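PDB 3LFK: MarR Like Protein, TVG0766549 from Thermoplasma volcanium, which is of unknown function but, although once reported as a mechanosensitive channel, resembles MarR-like transcriptional regulators and may therefore bind DNA. Local coordinates for residues Asp33-Leu45 with Glu60-Leu73. Numbering follows the deposited sequence.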
loop_
_atom_site.group_PDB
_atom_site.type_symbol
_atom_site.label_atom_id
_atom_site.label_comp_id
_atom_site.label_asym_id
_atom_site.label_seq_id
_atom_site.Cartn_x
_atom_site.Cartn_y
_atom_site.Cartn_z
ATOM N N ASP A 33 1.988 -3.032 10.620
ATOM C CA ASP A 33 2.434 -1.897 11.420
ATOM C C ASP A 33 2.338 -0.529 10.764
ATOM O O ASP A 33 2.892 0.449 11.266
ATOM C CB ASP A 33 3.854 -2.144 11.939
ATOM C CG ASP A 33 3.942 -3.400 12.760
ATOM O OD1 ASP A 33 3.237 -3.457 13.788
ATOM O OD2 ASP A 33 4.691 -4.311 12.372
ATOM N N MET A 34 1.640 -0.437 9.646
ATOM C CA MET A 34 1.448 0.850 9.004
ATOM C C MET A 34 0.366 1.606 9.748
ATOM O O MET A 34 -0.539 1.005 10.343
ATOM C CB MET A 34 0.993 0.671 7.551
ATOM C CG MET A 34 2.103 0.131 6.619
ATOM S SD MET A 34 1.530 0.111 4.918
ATOM C CE MET A 34 0.553 -1.425 4.913
ATOM N N SER A 35 0.447 2.931 9.715
ATOM C CA SER A 35 -0.602 3.723 10.342
ATOM C C SER A 35 -1.731 3.819 9.306
ATOM O O SER A 35 -1.526 3.490 8.134
ATOM C CB SER A 35 -0.052 5.096 10.728
ATOM O OG SER A 35 0.811 5.596 9.738
ATOM N N GLN A 36 -2.918 4.273 9.723
ATOM C CA GLN A 36 -4.048 4.309 8.778
ATOM C C GLN A 36 -3.853 5.212 7.559
ATOM O O GLN A 36 -4.315 4.890 6.452
ATOM C CB GLN A 36 -5.334 4.668 9.524
ATOM C CG GLN A 36 -6.599 4.583 8.636
ATOM C CD GLN A 36 -6.745 3.240 7.924
ATOM O OE1 GLN A 36 -6.660 2.176 8.551
ATOM N NE2 GLN A 36 -6.971 3.284 6.603
ATOM N N ASP A 37 -3.155 6.335 7.745
ATOM C CA ASP A 37 -2.891 7.222 6.625
ATOM C C ASP A 37 -2.077 6.488 5.546
ATOM O O ASP A 37 -2.325 6.639 4.342
ATOM C CB ASP A 37 -2.193 8.510 7.100
ATOM C CG ASP A 37 -0.958 8.249 7.977
ATOM O OD1 ASP A 37 -0.731 7.104 8.402
ATOM O OD2 ASP A 37 -0.213 9.208 8.234
ATOM N N GLU A 38 -1.117 5.667 5.988
ATOM C CA GLU A 38 -0.290 4.911 5.059
ATOM C C GLU A 38 -1.095 3.845 4.324
ATOM O O GLU A 38 -0.929 3.659 3.133
ATOM C CB GLU A 38 0.889 4.278 5.835
ATOM C CG GLU A 38 1.895 5.359 6.246
ATOM C CD GLU A 38 2.836 4.961 7.364
ATOM O OE1 GLU A 38 2.808 3.808 7.827
ATOM O OE2 GLU A 38 3.608 5.847 7.785
ATOM N N VAL A 39 -1.991 3.181 5.046
ATOM C CA VAL A 39 -2.830 2.164 4.446
ATOM C C VAL A 39 -3.736 2.840 3.419
ATOM O O VAL A 39 -3.870 2.369 2.297
ATOM C CB VAL A 39 -3.684 1.464 5.514
ATOM C CG1 VAL A 39 -4.629 0.465 4.847
ATOM C CG2 VAL A 39 -2.792 0.696 6.495
ATOM N N SER A 40 -4.355 3.951 3.804
ATOM C CA SER A 40 -5.206 4.680 2.858
ATOM C C SER A 40 -4.457 5.034 1.564
ATOM O O SER A 40 -4.964 4.831 0.446
ATOM C CB SER A 40 -5.709 5.965 3.528
ATOM O OG SER A 40 -6.587 5.630 4.583
ATOM N N LEU A 41 -3.235 5.556 1.692
ATOM C CA LEU A 41 -2.486 5.908 0.507
ATOM C C LEU A 41 -2.109 4.678 -0.335
ATOM O O LEU A 41 -2.163 4.710 -1.546
ATOM C CB LEU A 41 -1.219 6.684 0.877
ATOM C CG LEU A 41 -0.414 7.078 -0.368
ATOM C CD1 LEU A 41 -1.237 7.960 -1.331
ATOM C CD2 LEU A 41 0.837 7.824 0.075
ATOM N N LEU A 42 -1.687 3.603 0.324
ATOM C CA LEU A 42 -1.327 2.387 -0.396
ATOM C C LEU A 42 -2.513 1.866 -1.221
ATOM O O LEU A 42 -2.350 1.454 -2.369
ATOM C CB LEU A 42 -0.856 1.320 0.614
ATOM C CG LEU A 42 -0.350 0.009 0.012
ATOM C CD1 LEU A 42 0.979 0.246 -0.653
ATOM C CD2 LEU A 42 -0.205 -1.043 1.118
ATOM N N LEU A 43 -3.699 1.867 -0.615
ATOM C CA LEU A 43 -4.890 1.387 -1.314
ATOM C C LEU A 43 -5.287 2.366 -2.422
ATOM O O LEU A 43 -5.810 1.954 -3.459
ATOM C CB LEU A 43 -6.057 1.190 -0.325
ATOM C CG LEU A 43 -5.807 0.112 0.732
ATOM C CD1 LEU A 43 -7.058 -0.078 1.588
ATOM C CD2 LEU A 43 -5.415 -1.180 0.073
ATOM N N PHE A 44 -5.033 3.649 -2.214
ATOM C CA PHE A 44 -5.346 4.631 -3.250
ATOM C C PHE A 44 -4.469 4.299 -4.466
ATOM O O PHE A 44 -4.931 4.267 -5.601
ATOM C CB PHE A 44 -5.053 6.041 -2.731
ATOM C CG PHE A 44 -5.169 7.117 -3.778
ATOM C CD1 PHE A 44 -6.392 7.733 -4.033
ATOM C CD2 PHE A 44 -4.052 7.512 -4.509
ATOM C CE1 PHE A 44 -6.488 8.730 -5.008
ATOM C CE2 PHE A 44 -4.137 8.506 -5.481
ATOM C CZ PHE A 44 -5.360 9.115 -5.731
ATOM N N LEU A 45 -3.187 4.036 -4.241
ATOM C CA LEU A 45 -2.298 3.709 -5.334
ATOM C C LEU A 45 -2.735 2.418 -6.033
ATOM O O LEU A 45 -2.694 2.330 -7.264
ATOM C CB LEU A 45 -0.848 3.572 -4.815
ATOM C CG LEU A 45 -0.261 4.894 -4.281
ATOM C CD1 LEU A 45 1.070 4.610 -3.545
ATOM C CD2 LEU A 45 -0.007 5.858 -5.429
ATOM N N GLU A 60 -5.800 14.448 -4.777
ATOM C CA GLU A 60 -6.895 13.536 -4.522
ATOM C C GLU A 60 -7.018 12.647 -3.289
ATOM O O GLU A 60 -8.056 12.013 -3.101
ATOM C CB GLU A 60 -7.005 12.646 -5.758
ATOM C CG GLU A 60 -7.096 13.412 -7.078
ATOM C CD GLU A 60 -6.940 12.519 -8.295
ATOM O OE1 GLU A 60 -7.404 11.360 -8.262
ATOM O OE2 GLU A 60 -6.367 12.985 -9.302
ATOM N N THR A 61 -5.999 12.584 -2.444
ATOM C CA THR A 61 -6.080 11.670 -1.306
ATOM C C THR A 61 -6.689 12.172 -0.015
ATOM O O THR A 61 -7.058 11.368 0.839
ATOM C CB THR A 61 -4.727 11.168 -0.933
ATOM O OG1 THR A 61 -3.969 12.281 -0.449
ATOM C CG2 THR A 61 -4.045 10.528 -2.138
ATOM N N GLY A 62 -6.763 13.483 0.151
ATOM C CA GLY A 62 -7.327 14.023 1.375
ATOM C C GLY A 62 -6.325 14.069 2.515
ATOM O O GLY A 62 -6.706 14.272 3.670
ATOM N N LEU A 63 -5.046 13.883 2.194
ATOM C CA LEU A 63 -3.985 13.903 3.191
ATOM C C LEU A 63 -3.361 15.277 3.346
ATOM O O LEU A 63 -3.153 15.989 2.372
ATOM C CB LEU A 63 -2.883 12.902 2.807
ATOM C CG LEU A 63 -3.286 11.425 2.741
ATOM C CD1 LEU A 63 -2.183 10.612 2.039
ATOM C CD2 LEU A 63 -3.509 10.888 4.148
ATOM N N LYS A 64 -3.045 15.657 4.578
ATOM C CA LYS A 64 -2.415 16.949 4.815
ATOM C C LYS A 64 -0.976 17.007 4.310
ATOM O O LYS A 64 -0.497 18.053 3.863
ATOM C CB LYS A 64 -2.438 17.275 6.313
ATOM C CG LYS A 64 -3.829 17.391 6.902
ATOM C CD LYS A 64 -4.484 18.718 6.554
ATOM C CE LYS A 64 -5.905 18.782 7.114
ATOM N NZ LYS A 64 -5.968 18.405 8.566
ATOM N N ASP A 65 -0.260 15.892 4.407
ATOM C CA ASP A 65 1.110 15.856 3.955
ATOM C C ASP A 65 1.303 14.541 3.202
ATOM O O ASP A 65 1.939 13.617 3.705
ATOM C CB ASP A 65 2.061 15.943 5.159
ATOM C CG ASP A 65 3.522 16.189 4.757
ATOM O OD1 ASP A 65 3.862 16.097 3.560
ATOM O OD2 ASP A 65 4.359 16.456 5.652
ATOM N N PRO A 66 0.742 14.449 1.986
ATOM C CA PRO A 66 0.833 13.252 1.136
ATOM C C PRO A 66 2.264 12.808 0.901
ATOM O O PRO A 66 2.565 11.599 0.889
ATOM C CB PRO A 66 0.182 13.701 -0.173
ATOM C CG PRO A 66 -0.735 14.789 0.240
ATOM C CD PRO A 66 0.047 15.537 1.269
ATOM N N GLU A 67 3.146 13.770 0.673
ATOM C CA GLU A 67 4.539 13.426 0.416
ATOM C C GLU A 67 5.198 12.715 1.579
ATOM O O GLU A 67 6.015 11.821 1.373
ATOM C CB GLU A 67 5.359 14.659 0.030
ATOM C CG GLU A 67 4.798 15.347 -1.201
ATOM C CD GLU A 67 5.678 16.456 -1.715
ATOM O OE1 GLU A 67 6.687 16.791 -1.053
ATOM O OE2 GLU A 67 5.350 16.995 -2.788
ATOM N N SER A 68 4.868 13.104 2.805
ATOM C CA SER A 68 5.463 12.444 3.963
ATOM C C SER A 68 4.949 11.011 4.056
ATOM O O SER A 68 5.710 10.080 4.360
ATOM C CB SER A 68 5.095 13.181 5.257
ATOM O OG SER A 68 5.607 12.500 6.392
ATOM N N VAL A 69 3.653 10.837 3.816
ATOM C CA VAL A 69 3.069 9.495 3.875
ATOM C C VAL A 69 3.707 8.616 2.781
ATOM O O VAL A 69 4.093 7.458 3.028
ATOM C CB VAL A 69 1.535 9.539 3.668
ATOM C CG1 VAL A 69 0.950 8.137 3.845
ATOM C CG2 VAL A 69 0.885 10.464 4.695
ATOM N N LEU A 70 3.827 9.170 1.583
ATOM C CA LEU A 70 4.426 8.440 0.459
ATOM C C LEU A 70 5.880 8.061 0.771
ATOM O O LEU A 70 6.288 6.942 0.462
ATOM C CB LEU A 70 4.379 9.297 -0.814
ATOM C CG LEU A 70 5.016 8.669 -2.065
ATOM C CD1 LEU A 70 4.382 7.311 -2.400
ATOM C CD2 LEU A 70 4.851 9.643 -3.247
ATOM N N LYS A 71 6.655 8.979 1.355
ATOM C CA LYS A 71 8.046 8.664 1.673
ATOM C C LYS A 71 8.124 7.478 2.614
ATOM O O LYS A 71 9.034 6.682 2.508
ATOM C CB LYS A 71 8.779 9.858 2.274
ATOM C CG LYS A 71 9.139 10.885 1.211
ATOM C CD LYS A 71 9.881 12.072 1.836
ATOM C CE LYS A 71 9.441 13.378 1.224
ATOM N NZ LYS A 71 10.110 14.536 1.880
ATOM N N ASN A 72 7.181 7.366 3.545
ATOM C CA ASN A 72 7.190 6.181 4.412
ATOM C C ASN A 72 6.943 4.910 3.581
ATOM O O ASN A 72 7.616 3.897 3.771
ATOM C CB ASN A 72 6.134 6.314 5.523
ATOM C CG ASN A 72 6.628 7.167 6.659
ATOM O OD1 ASN A 72 7.715 6.927 7.184
ATOM N ND2 ASN A 72 5.848 8.159 7.053
ATOM N N LEU A 73 5.982 4.945 2.656
ATOM C CA LEU A 73 5.720 3.770 1.825
ATOM C C LEU A 73 6.936 3.419 0.998
ATOM O O LEU A 73 7.179 2.237 0.746
ATOM C CB LEU A 73 4.518 3.990 0.903
ATOM C CG LEU A 73 3.199 4.210 1.639
ATOM C CD1 LEU A 73 2.120 4.372 0.588
ATOM C CD2 LEU A 73 2.857 3.050 2.555
HETATM O O HOH W 1 2.568 8.388 7.418
#
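The ring of F44 carries the methyl CG2 of T61 over one face, 3.8 Å from its centroid and 8° off the normal, a CH-pi contact, while OE1 of E60 lies at the ring edge, in plane. E60 CB approaches obliquely at F44 CZ; the E60 carboxylate also pairs with R56. This contact belongs to the winged helix-turn-helix: helix 36-47 packs on helix 66-76, by its position in the motif probably the recognition helix, and on the turn leading into it; the axes of segments 36-45 and 66-73 cross at 83°. In that turn T61 OG1 accepts from L63 N, an ST turn, and D65 N-caps the helix through S68 N.

Knobs-into-holes packing joins the two helices. With CG anti to the backbone N, L41 drives CD2 among P66, V69, L70 and L73, and points CD1 at T61 CG2. L73 answers among E38, L41, L42 and L45, its CD1 3.7 Å from L41 CD2 and its CD2 against the M34 sulfur. I57 of helix 54-60 also touches L41 and L45.

E38 OE1 takes bonds from S35 N and Y76 OH, which should hold its carboxylate in place. Its plane stands 55° from the N72 amide, and no direct bond forms; instead one water donates to E38 OE2 (2.8 Å) and D37 OD2 (3.0 Å) and weakly accepts from N72 ND2.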